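Local coordinates for heme utilization cystosolic carrier protein HutX (Pectobacterium carotovorum, PDB 2PH0) that probably serves as a cytosolic heme carrier in bacterial heme utilisation, at residues F48-D53 with R155-E160. Sequence-based numbering, arbitrary orientation.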
loop_
_atom_site.group_PDB
_atom_site.type_symbol
_atom_site.label_atom_id
_atom_site.label_comp_id
_atom_site.label_asym_id
_atom_site.label_seq_id
_atom_site.Cartn_x
_atom_site.Cartn_y
_atom_site.Cartn_z
ATOM N N PHE B 48 -5.065 -17.762 4.395
ATOM C CA PHE B 48 -4.042 -16.721 4.318
ATOM C C PHE B 48 -2.630 -17.100 4.753
ATOM O O PHE B 48 -1.671 -16.862 4.020
ATOM C CB PHE B 48 -4.498 -15.483 5.097
ATOM C CG PHE B 48 -3.516 -14.344 5.054
ATOM C CD1 PHE B 48 -2.460 -14.280 5.963
ATOM C CD2 PHE B 48 -3.634 -13.345 4.091
ATOM C CE1 PHE B 48 -1.536 -13.238 5.914
ATOM C CE2 PHE B 48 -2.715 -12.299 4.033
ATOM C CZ PHE B 48 -1.665 -12.246 4.947
ATOM N N ASP B 49 -2.490 -17.672 5.944
ATOM C CA ASP B 49 -1.168 -18.034 6.441
ATOM C C ASP B 49 -0.479 -19.083 5.580
ATOM O O ASP B 49 0.732 -19.021 5.352
ATOM C CB ASP B 49 -1.269 -18.529 7.887
ATOM C CG ASP B 49 -1.958 -17.531 8.790
ATOM O OD1 ASP B 49 -1.670 -16.319 8.656
ATOM O OD2 ASP B 49 -2.780 -17.952 9.632
ATOM N N GLN B 50 -1.254 -20.056 5.121
ATOM C CA GLN B 50 -0.729 -21.115 4.278
ATOM C C GLN B 50 -0.200 -20.487 2.994
ATOM O O GLN B 50 0.902 -20.793 2.536
ATOM C CB GLN B 50 -1.845 -22.103 3.946
ATOM C CG GLN B 50 -1.390 -23.334 3.186
ATOM C CD GLN B 50 -2.547 -24.257 2.863
ATOM O OE1 GLN B 50 -3.361 -24.569 3.731
ATOM N NE2 GLN B 50 -2.623 -24.701 1.612
ATOM N N VAL B 51 -1.002 -19.597 2.423
ATOM C CA VAL B 51 -0.636 -18.916 1.187
ATOM C C VAL B 51 0.578 -18.003 1.343
ATOM O O VAL B 51 1.526 -18.091 0.573
ATOM C CB VAL B 51 -1.837 -18.103 0.649
ATOM C CG1 VAL B 51 -1.394 -17.176 -0.498
ATOM C CG2 VAL B 51 -2.923 -19.055 0.181
ATOM N N TRP B 52 0.560 -17.131 2.345
ATOM C CA TRP B 52 1.673 -16.218 2.548
ATOM C C TRP B 52 2.996 -16.933 2.823
ATOM O O TRP B 52 4.017 -16.599 2.224
ATOM C CB TRP B 52 1.357 -15.247 3.690
ATOM C CG TRP B 52 2.386 -14.180 3.854
ATOM C CD1 TRP B 52 3.585 -14.288 4.496
ATOM C CD2 TRP B 52 2.332 -12.852 3.326
ATOM N NE1 TRP B 52 4.284 -13.107 4.398
ATOM C CE2 TRP B 52 3.536 -12.208 3.685
ATOM C CE3 TRP B 52 1.381 -12.140 2.579
ATOM C CZ2 TRP B 52 3.817 -10.888 3.326
ATOM C CZ3 TRP B 52 1.664 -10.824 2.223
ATOM C CH2 TRP B 52 2.871 -10.214 2.597
ATOM N N ASP B 53 2.983 -17.904 3.731
ATOM C CA ASP B 53 4.203 -18.637 4.062
ATOM C C ASP B 53 4.818 -19.280 2.824
ATOM O O ASP B 53 6.035 -19.262 2.647
ATOM C CB ASP B 53 3.921 -19.717 5.114
ATOM C CG ASP B 53 3.709 -19.136 6.501
ATOM O OD1 ASP B 53 4.560 -18.335 6.939
ATOM O OD2 ASP B 53 2.705 -19.485 7.154
ATOM N N ARG B 155 0.878 -22.623 -9.492
ATOM C CA ARG B 155 -0.198 -23.521 -9.884
ATOM C C ARG B 155 -0.402 -24.645 -8.868
ATOM O O ARG B 155 -1.531 -25.066 -8.628
ATOM C CB ARG B 155 0.070 -24.075 -11.280
ATOM C CG ARG B 155 -0.032 -22.998 -12.362
ATOM C CD ARG B 155 0.402 -23.536 -13.711
ATOM N NE ARG B 155 0.199 -22.552 -14.764
ATOM C CZ ARG B 155 0.610 -22.712 -16.018
ATOM N NH1 ARG B 155 1.245 -23.822 -16.377
ATOM N NH2 ARG B 155 0.396 -21.758 -16.907
ATOM N N ALA B 156 0.679 -25.111 -8.249
ATOM C CA ALA B 156 0.582 -26.178 -7.250
ATOM C C ALA B 156 -0.223 -25.713 -6.047
ATOM O O ALA B 156 -1.099 -26.423 -5.555
ATOM C CB ALA B 156 1.971 -26.612 -6.802
ATOM N N LEU B 157 0.085 -24.515 -5.570
ATOM C CA LEU B 157 -0.616 -23.951 -4.428
ATOM C C LEU B 157 -2.085 -23.732 -4.761
ATOM O O LEU B 157 -2.963 -24.104 -3.982
ATOM C CB LEU B 157 0.039 -22.630 -4.010
ATOM C CG LEU B 157 -0.600 -21.863 -2.846
ATOM C CD1 LEU B 157 -0.715 -22.762 -1.616
ATOM C CD2 LEU B 157 0.268 -20.653 -2.540
ATOM N N ALA B 158 -2.360 -23.130 -5.916
ATOM C CA ALA B 158 -3.741 -22.892 -6.318
ATOM C C ALA B 158 -4.506 -24.211 -6.279
ATOM O O ALA B 158 -5.617 -24.287 -5.749
ATOM C CB ALA B 158 -3.789 -22.297 -7.728
ATOM N N SER B 159 -3.891 -25.250 -6.837
ATOM C CA SER B 159 -4.491 -26.579 -6.891
ATOM C C SER B 159 -4.793 -27.215 -5.538
ATOM O O SER B 159 -5.858 -27.800 -5.356
ATOM C CB SER B 159 -3.599 -27.528 -7.694
ATOM O OG SER B 159 -3.522 -27.122 -9.046
ATOM N N GLU B 160 -3.873 -27.125 -4.587
ATOM C CA GLU B 160 -4.153 -27.743 -3.298
ATOM C C GLU B 160 -5.184 -26.967 -2.490
ATOM O O GLU B 160 -5.736 -27.483 -1.519
ATOM C CB GLU B 160 -2.868 -27.953 -2.491
ATOM C CG GLU B 160 -2.077 -26.719 -2.156
ATOM C CD GLU B 160 -0.744 -27.074 -1.522
ATOM O OE1 GLU B 160 0.057 -27.773 -2.181
ATOM O OE2 GLU B 160 -0.497 -26.661 -0.368
#
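The amide of Gln50 meets the carboxylate of Glu160 at an oblique angle, their planes 59° apart. Glu160 OE2 lies beyond the amide nitrogen, tilted well off the amide plane, 3.5 Å from Gln50 NE2, a long, off-plane approach that is not a hydrogen bond. Leu157 CD1 lies slightly to the other side of that plane, 4.2 Å from Gln50 NE2. The firmer polar hold on this amide is at its oxygen, OE1, which accepts from Arg47 NH2. Phe48, on the far side of its helix, has Asp49 OD1 in plane at its ring edge, 3.5 Å from Phe48 CD1; the same oxygen is hydrogen-bonded to His83.

Segments 48-53 and 155-160, on helices 48-55 and 148-160, run nearly antiparallel (167°), their axes 11.3 Å apart at closest approach. Both rest on the six-stranded antiparallel sheet of this ChuX/HutX fold, Val51 on Ile108 and Leu157 on Phe110 of strand 107-115. With so wide a separation the contact is light, and side chains have to bridge it. Leu157 extends toward the other helix and brings CD2 within 4.2 Å of Val51 CA, so that it packs on the backbone as much as on the side chain. Gln50, with CG anti to the backbone N (chi1 -174°) and CD continuing the extended chain, reaches into the gap, on the side of the apolar pair away from the sheet. Leu161, just beyond the end of helix 148-160, touches both Gln50 and Val51.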